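Local atomic coordinates of SusD/RagB family nutrient-binding outer membrane lipoprotein (Bacteroides vulgatus, PDB entry 4F7A), a protein that probably binds mucin O-glycans at the outer membrane, as a SusD-like nutrient-binding lipoprotein with a helical, TPR-like fold. Residues S58-D63 against A265-V270; T261-T266 against I281-A286; Q313-I318 against T387-Y392. All blocks are in the same frame, centred on the assembly; numbering follows the deposited sequence.

In the fold
The three contacts lie close together on the same side of the chain's centre. Contacts 1 and 2 have centres about 7 Å apart and share Ala-265 and Thr-266. The two-stranded antiparallel pair 61-62 and 262-263 joins them, with His-62 O 2.9 Å from Tyr-262 N. Contact 3 has its centre about 8 Å from that of contact 2. There Tyr-262 OH lies 2.7 Å from Gln-313 O. Between contacts 1 and 3, about 9 Å centre to centre, Ser-269 OG lies 2.5 Å from Thr-387 O. A triethylene glycol molecule, probably from the crystallisation liquor, lies about 4 Å from the Tyr-262 side chain at the nearest atoms.

Contact 1. Residues S58-D63 against A265-V270; sequences SGYFHD and ATIASV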
# COMPACT_ATOMS: atom_id res chain seq x y z
N SER A 58 4.42 -3.71 7.46
CA SER A 58 5.09 -4.00 6.20
C SER A 58 6.59 -4.37 6.30
O SER A 58 7.16 -4.95 5.34
CB SER A 58 4.98 -2.78 5.28
OG SER A 58 5.84 -1.73 5.69
N GLY A 59 7.21 -4.01 7.41
CA GLY A 59 8.64 -4.16 7.61
C GLY A 59 9.49 -2.97 7.19
O GLY A 59 10.70 -2.99 7.42
N TYR A 60 8.87 -1.93 6.62
CA TYR A 60 9.62 -0.78 6.12
C TYR A 60 10.18 0.10 7.24
O TYR A 60 11.34 0.53 7.18
CB TYR A 60 8.76 0.15 5.27
CG TYR A 60 8.36 -0.31 3.90
CD1 TYR A 60 9.02 -1.36 3.24
CD2 TYR A 60 7.34 0.33 3.23
CE1 TYR A 60 8.63 -1.75 1.95
CE2 TYR A 60 6.94 -0.05 1.96
CZ TYR A 60 7.58 -1.09 1.33
OH TYR A 60 7.17 -1.40 0.05
N PHE A 61 9.33 0.44 8.20
CA PHE A 61 9.62 1.52 9.17
C PHE A 61 9.36 1.12 10.60
O PHE A 61 8.61 0.17 10.89
CB PHE A 61 8.81 2.79 8.85
CG PHE A 61 9.14 3.41 7.53
CD1 PHE A 61 10.37 4.01 7.31
CD2 PHE A 61 8.20 3.42 6.49
CE1 PHE A 61 10.69 4.58 6.09
CE2 PHE A 61 8.52 4.00 5.25
CZ PHE A 61 9.77 4.57 5.06
N HIS A 62 9.99 1.84 11.52
CA HIS A 62 9.73 1.67 12.95
C HIS A 62 10.04 2.96 13.67
O HIS A 62 10.90 3.73 13.24
CB HIS A 62 10.56 0.51 13.52
CG HIS A 62 9.95 -0.13 14.73
ND1 HIS A 62 9.89 0.50 15.95
CD2 HIS A 62 9.37 -1.34 14.91
CE1 HIS A 62 9.31 -0.29 16.84
NE2 HIS A 62 8.97 -1.42 16.23
N ASP A 63 9.28 3.24 14.72
CA ASP A 63 9.53 4.37 15.58
C ASP A 63 10.71 4.05 16.50
O ASP A 63 11.13 2.90 16.58
CB ASP A 63 8.24 4.69 16.35
CG ASP A 63 8.11 6.18 16.69
OD1 ASP A 63 9.04 6.70 17.32
OD2 ASP A 63 7.09 6.81 16.32
N ALA A 265 14.14 -3.78 10.44
CA ALA A 265 15.11 -4.89 10.34
C ALA A 265 15.02 -5.72 9.05
O ALA A 265 16.06 -6.13 8.51
CB ALA A 265 15.00 -5.83 11.57
N THR A 266 13.83 -5.98 8.53
CA THR A 266 13.71 -6.81 7.33
C THR A 266 14.25 -6.10 6.11
O THR A 266 14.95 -6.70 5.35
CB THR A 266 12.26 -7.33 7.04
OG1 THR A 266 11.72 -7.98 8.21
CG2 THR A 266 12.29 -8.34 5.91
N ILE A 267 13.93 -4.82 5.94
CA ILE A 267 14.43 -4.08 4.78
C ILE A 267 15.95 -3.87 4.90
O ILE A 267 16.65 -3.92 3.89
CB ILE A 267 13.60 -2.80 4.50
CG1 ILE A 267 13.87 -2.29 3.07
CG2 ILE A 267 13.85 -1.67 5.54
CD1 ILE A 267 12.79 -1.30 2.54
N ALA A 268 16.50 -3.76 6.12
CA ALA A 268 17.97 -3.73 6.29
C ALA A 268 18.60 -5.07 5.88
O ALA A 268 19.59 -5.10 5.17
CB ALA A 268 18.37 -3.39 7.71
N SER A 269 17.98 -6.18 6.29
CA SER A 269 18.44 -7.51 5.88
C SER A 269 18.50 -7.67 4.36
O SER A 269 19.50 -8.12 3.82
CB SER A 269 17.55 -8.60 6.49
OG SER A 269 17.88 -9.85 5.94
N VAL A 270 17.39 -7.30 3.70
CA VAL A 270 17.27 -7.44 2.27
C VAL A 270 18.22 -6.51 1.51
O VAL A 270 18.97 -6.95 0.65
CB VAL A 270 15.78 -7.25 1.81
CG1 VAL A 270 15.68 -7.14 0.32
CG2 VAL A 270 14.91 -8.38 2.36
O HOH W 1 11.34 -5.00 9.31
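Ile-267 packs against Gly-59 and Tyr-60 inside the SusD-like, largely helical fold. Here the first turns of helix 265-273 meet the bend between helix 54-57 and strand 61-62. CB of Ile-267 comes first, 4.1 Å from Gly-59 O. The CG2 branch reaches the backbone of the bend. Ile-267 CG2 lies 3.7 Å from Tyr-60 O and 3.9 Å from Gly-59 O. CG1 begins the other branch, trans to the amide nitrogen (chi1 -163°), and leads to CD1 beside the Tyr-60 ring. At the tip, Ile-267 CD1 is 3.8 Å from Tyr-60 CD1 and meets the ring obliquely. The far end of that ring is fixed elsewhere, since Tyr-60 OH bonds to Trp-428 O on helix 416-431. Trp-428 also touches Ile-267 and bonds through its indole N-H to Ser-58 O, so one tryptophan ties both segments to the neighbouring helix. Gly-59 makes the bend with a positive phi of 91°. Its carbonyl is turned to the start of helix 265-273, where the first amides have no partner within the helix. No direct hydrogen bond crosses the contact. Thr-266 OG1 bonds to Phe-451 N. The polar link is a water, which accepts from Thr-266 N at 2.8 Å and donates to Gly-59 O, also at 2.8 Å.

Contact 2. Residues T261-T266 against I281-A286; sequences TYMGAT and IYYNPA
Tyr-283 OH is gripped by two groups beyond the ring that Met-263 covers. It has a hydrogen bond with Trp-432 NE1 and a weak one with Tyr-60 O. These hold the far end of the ring while Met-263, a selenomethionine, lies across one face. CG of Met-263 sits over the middle of the ring, 3.6 Å from the Tyr-283 ring centroid and only 3° off the normal. This is a CH-pi contact. On the way there, Met-263 CB stands 3.5 Å from Tyr-283 CD1, and Met-263 CA is 3.4 Å from Tyr-283 CE1. Met-263 SE follows at 4.4 Å from the Tyr-283 ring centroid, 25° off the normal, which is a Met-aromatic contact. The chain is extended beyond CG, with CG anti to the backbone N (chi1 -166°), and this carries it across the ring. Met-263 belongs to strand 262-263, the partner of strand 61-62, just ahead of the N-cap Gly-264 of helix 265-273. Tyr-283 is the residue at which the chain leaves helix 279-282. The chain between them runs through helices 265-273 and 279-282. Ile-267 of helix 265-273 also touches Tyr-283. The methyl CE of Met-263 ends 3.5 Å from Tyr-283 CD2.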
# COMPACT_ATOMS: atom_id res chain seq x y z
N THR A 261 10.90 8.02 11.98
CA THR A 261 10.85 7.08 10.85
C THR A 261 12.19 6.38 10.63
O THR A 261 13.02 6.84 9.86
CB THR A 261 10.44 7.83 9.57
OG1 THR A 261 11.33 8.93 9.37
CG2 THR A 261 8.99 8.33 9.68
N TYR A 262 12.40 5.27 11.35
CA TYR A 262 13.61 4.48 11.23
C TYR A 262 13.40 3.31 10.29
O TYR A 262 12.27 2.87 10.07
CB TYR A 262 14.07 3.94 12.61
CG TYR A 262 14.68 5.01 13.47
CD1 TYR A 262 13.88 5.98 14.09
CD2 TYR A 262 16.06 5.09 13.62
CE1 TYR A 262 14.44 6.96 14.88
CE2 TYR A 262 16.63 6.09 14.40
CZ TYR A 262 15.81 7.02 15.02
OH TYR A 262 16.37 8.03 15.80
N MSE A 263 14.51 2.84 9.75
CA MSE A 263 14.58 1.64 8.93
C MSE A 263 14.15 0.39 9.71
O MSE A 263 14.53 0.22 10.85
CB MSE A 263 16.04 1.46 8.50
CG MSE A 263 16.25 0.46 7.39
SE MSE A 263 18.12 0.34 6.98
CE MSE A 263 17.99 -0.27 5.15
N GLY A 264 13.36 -0.49 9.08
CA GLY A 264 12.99 -1.76 9.72
C GLY A 264 14.04 -2.84 9.50
O GLY A 264 14.78 -2.82 8.51
N ALA A 265 14.14 -3.78 10.44
CA ALA A 265 15.11 -4.89 10.34
C ALA A 265 15.02 -5.72 9.05
O ALA A 265 16.06 -6.13 8.51
CB ALA A 265 15.00 -5.83 11.57
N THR A 266 13.83 -5.98 8.53
CA THR A 266 13.71 -6.81 7.33
C THR A 266 14.25 -6.10 6.11
O THR A 266 14.95 -6.70 5.35
CB THR A 266 12.26 -7.33 7.04
OG1 THR A 266 11.72 -7.98 8.21
CG2 THR A 266 12.29 -8.34 5.91
N ILE A 281 19.60 5.54 -1.01
CA ILE A 281 18.53 6.42 -1.50
C ILE A 281 17.35 6.41 -0.54
O ILE A 281 16.80 7.47 -0.18
CB ILE A 281 18.07 6.02 -2.91
CG1 ILE A 281 19.24 6.09 -3.90
CG2 ILE A 281 16.90 6.95 -3.38
CD1 ILE A 281 18.90 5.46 -5.32
N TYR A 282 17.00 5.23 -0.07
CA TYR A 282 15.92 5.07 0.89
C TYR A 282 16.28 5.52 2.32
O TYR A 282 15.46 6.14 2.99
CB TYR A 282 15.49 3.61 0.95
CG TYR A 282 14.75 3.03 -0.26
CD1 TYR A 282 14.75 3.64 -1.51
CD2 TYR A 282 14.13 1.78 -0.16
CE1 TYR A 282 14.08 3.08 -2.60
CE2 TYR A 282 13.50 1.20 -1.24
CZ TYR A 282 13.45 1.87 -2.46
OH TYR A 282 12.80 1.31 -3.53
N TYR A 283 17.46 5.14 2.78
CA TYR A 283 17.87 5.33 4.17
C TYR A 283 19.28 5.90 4.27
O TYR A 283 20.01 6.00 3.28
CB TYR A 283 17.79 4.01 4.95
CG TYR A 283 16.39 3.41 4.98
CD1 TYR A 283 15.46 3.80 5.92
CD2 TYR A 283 16.02 2.44 4.06
CE1 TYR A 283 14.16 3.26 5.93
CE2 TYR A 283 14.74 1.86 4.09
CZ TYR A 283 13.83 2.27 5.01
OH TYR A 283 12.57 1.69 5.03
N ASN A 284 19.65 6.28 5.49
CA ASN A 284 20.99 6.76 5.81
C ASN A 284 21.68 5.72 6.70
O ASN A 284 21.00 4.98 7.42
CB ASN A 284 20.93 8.07 6.59
CG ASN A 284 20.45 9.26 5.74
OD1 ASN A 284 20.47 9.21 4.52
ND2 ASN A 284 20.01 10.33 6.42
N PRO A 285 23.02 5.68 6.69
CA PRO A 285 23.70 4.80 7.62
C PRO A 285 23.37 5.14 9.07
O PRO A 285 23.05 6.28 9.39
CB PRO A 285 25.19 5.07 7.35
CG PRO A 285 25.24 5.65 5.96
CD PRO A 285 23.95 6.40 5.80
N ALA A 286 23.47 4.13 9.93
CA ALA A 286 23.28 4.31 11.36
C ALA A 286 24.25 5.34 11.95
O ALA A 286 25.35 5.53 11.41
CB ALA A 286 23.47 2.94 12.06

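Contact 3. Residues Q313-I318 against T387-Y392; sequences QSYSFI and TDYINY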
# COMPACT_ATOMS: atom_id res chain seq x y z
N GLN A 313 17.42 4.41 18.86
CA GLN A 313 17.50 5.79 18.40
C GLN A 313 18.70 6.11 17.49
O GLN A 313 18.67 7.11 16.76
CB GLN A 313 17.46 6.66 19.66
CG GLN A 313 17.97 8.03 19.61
CD GLN A 313 17.99 8.57 21.03
OE1 GLN A 313 19.04 8.65 21.67
NE2 GLN A 313 16.81 8.83 21.56
N SER A 314 19.74 5.29 17.53
CA SER A 314 20.91 5.47 16.65
C SER A 314 20.98 4.50 15.47
O SER A 314 21.99 4.44 14.76
CB SER A 314 22.19 5.43 17.48
OG SER A 314 22.13 6.49 18.42
N TYR A 315 19.89 3.76 15.24
CA TYR A 315 19.75 2.93 14.02
C TYR A 315 19.51 3.80 12.78
O TYR A 315 19.42 5.04 12.87
CB TYR A 315 18.65 1.87 14.22
CG TYR A 315 19.14 0.59 14.88
CD1 TYR A 315 20.12 0.60 15.88
CD2 TYR A 315 18.61 -0.64 14.52
CE1 TYR A 315 20.56 -0.58 16.49
CE2 TYR A 315 19.01 -1.80 15.13
CZ TYR A 315 20.00 -1.79 16.09
OH TYR A 315 20.40 -2.99 16.66
N SER A 316 19.46 3.17 11.62
CA SER A 316 19.34 3.91 10.36
C SER A 316 18.00 4.64 10.25
O SER A 316 16.95 4.09 10.56
CB SER A 316 19.51 2.99 9.16
OG SER A 316 20.85 2.56 9.02
N PHE A 317 18.08 5.89 9.79
CA PHE A 317 16.93 6.74 9.64
C PHE A 317 16.63 6.85 8.16
O PHE A 317 17.50 6.63 7.34
CB PHE A 317 17.24 8.15 10.21
CG PHE A 317 16.01 8.94 10.55
CD1 PHE A 317 15.24 8.57 11.63
CD2 PHE A 317 15.63 10.05 9.81
CE1 PHE A 317 14.09 9.28 11.97
CE2 PHE A 317 14.49 10.77 10.16
CZ PHE A 317 13.72 10.39 11.23
N ILE A 318 15.39 7.22 7.84
CA ILE A 318 15.01 7.53 6.49
C ILE A 318 15.90 8.62 5.92
O ILE A 318 16.40 9.49 6.64
CB ILE A 318 13.52 7.95 6.38
CG1 ILE A 318 12.97 7.70 4.98
CG2 ILE A 318 13.31 9.44 6.83
CD1 ILE A 318 11.43 7.89 4.87
N THR A 387 20.97 -10.49 4.84
CA THR A 387 21.83 -10.66 5.99
C THR A 387 21.03 -10.83 7.28
O THR A 387 19.86 -10.46 7.38
CB THR A 387 22.81 -9.46 6.10
OG1 THR A 387 22.07 -8.23 6.05
CG2 THR A 387 23.84 -9.49 4.95
N ASP A 388 21.70 -11.41 8.27
CA ASP A 388 21.12 -11.66 9.57
C ASP A 388 20.93 -10.35 10.33
O ASP A 388 21.63 -9.35 10.07
CB ASP A 388 22.04 -12.57 10.38
CG ASP A 388 22.20 -13.94 9.77
OD1 ASP A 388 21.28 -14.42 9.02
OD2 ASP A 388 23.23 -14.57 10.04
N TYR A 389 19.98 -10.35 11.24
CA TYR A 389 19.79 -9.23 12.15
C TYR A 389 20.63 -9.51 13.40
O TYR A 389 20.53 -10.59 14.01
CB TYR A 389 18.33 -9.00 12.53
CG TYR A 389 18.26 -7.94 13.58
CD1 TYR A 389 18.47 -6.61 13.26
CD2 TYR A 389 18.12 -8.28 14.92
CE1 TYR A 389 18.49 -5.64 14.23
CE2 TYR A 389 18.15 -7.32 15.91
CZ TYR A 389 18.33 -6.00 15.56
OH TYR A 389 18.36 -5.03 16.52
N ILE A 390 21.47 -8.53 13.77
CA ILE A 390 22.29 -8.59 14.97
C ILE A 390 21.87 -7.42 15.85
O ILE A 390 21.84 -6.26 15.40
CB ILE A 390 23.78 -8.46 14.67
CG1 ILE A 390 24.23 -9.49 13.63
CG2 ILE A 390 24.60 -8.59 16.00
CD1 ILE A 390 24.05 -10.90 14.07
N ASN A 391 21.55 -7.70 17.12
CA ASN A 391 21.05 -6.65 18.00
C ASN A 391 22.22 -5.85 18.64
O ASN A 391 22.69 -6.17 19.74
CB ASN A 391 20.13 -7.25 19.06
CG ASN A 391 19.29 -6.19 19.73
OD1 ASN A 391 18.45 -5.58 19.10
ND2 ASN A 391 19.50 -5.98 21.01
N TYR A 392 22.68 -4.82 17.95
CA TYR A 392 23.80 -4.00 18.44
C TYR A 392 23.35 -3.03 19.52
O TYR A 392 24.16 -2.56 20.32
CB TYR A 392 24.48 -3.27 17.28
CG TYR A 392 25.25 -4.21 16.37
CD1 TYR A 392 26.29 -4.99 16.86
CD2 TYR A 392 24.91 -4.34 15.03
CE1 TYR A 392 27.00 -5.86 16.03
CE2 TYR A 392 25.61 -5.20 14.20
CZ TYR A 392 26.64 -5.96 14.70
OH TYR A 392 27.32 -6.79 13.87
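Tyr-389 sets its CG opposite the main-chain nitrogen (chi1 173°), and Tyr-315 turns with chi1 at -86°, which brings their hydroxyls together. The two side chains cross at about a right angle. They meet at their rims: Tyr-315 CE2 and Tyr-389 CE1 are 4.0 Å apart, each near the plane of the other ring. The hydroxyls form a directed chain. Tyr-315 OH donates to Tyr-389 OH at 2.9 Å, and Tyr-389 OH donates to Asn-391 OD1 at 2.6 Å. Asn-391 OD1 also has a hydrogen bond with Tyr-312 OH, so two tyrosine hydroxyls hold one amide oxygen. Tyr-312 meets the Tyr-315 ring edge-to-face as well. A weaker bond comes to Tyr-315 OH from the backbone. Tyr-392 N lies 3.2 Å from Tyr-315 OH, with the N-H bent at 127°. Tyr-392 N also makes a weak bond to Ile-390 O at 3.0 Å. That closes an inverse gamma turn centred on Asn-391, and so the tight turn presents an amide to the tyrosine. On this turn Ile-390 CG2 lies over one face of the Tyr-392 ring, toward its rim. Both segments lack regular secondary structure. Residues 313-318 belong to the loop between helix 279-282 and strand 329-332, and Phe-317 and Ile-318 rest on helix 251-257. Residues 387-392 lie in the loop between helices 356-371 and 416-431, with Tyr-389 touching Ala-265 at the start of helix 265-273.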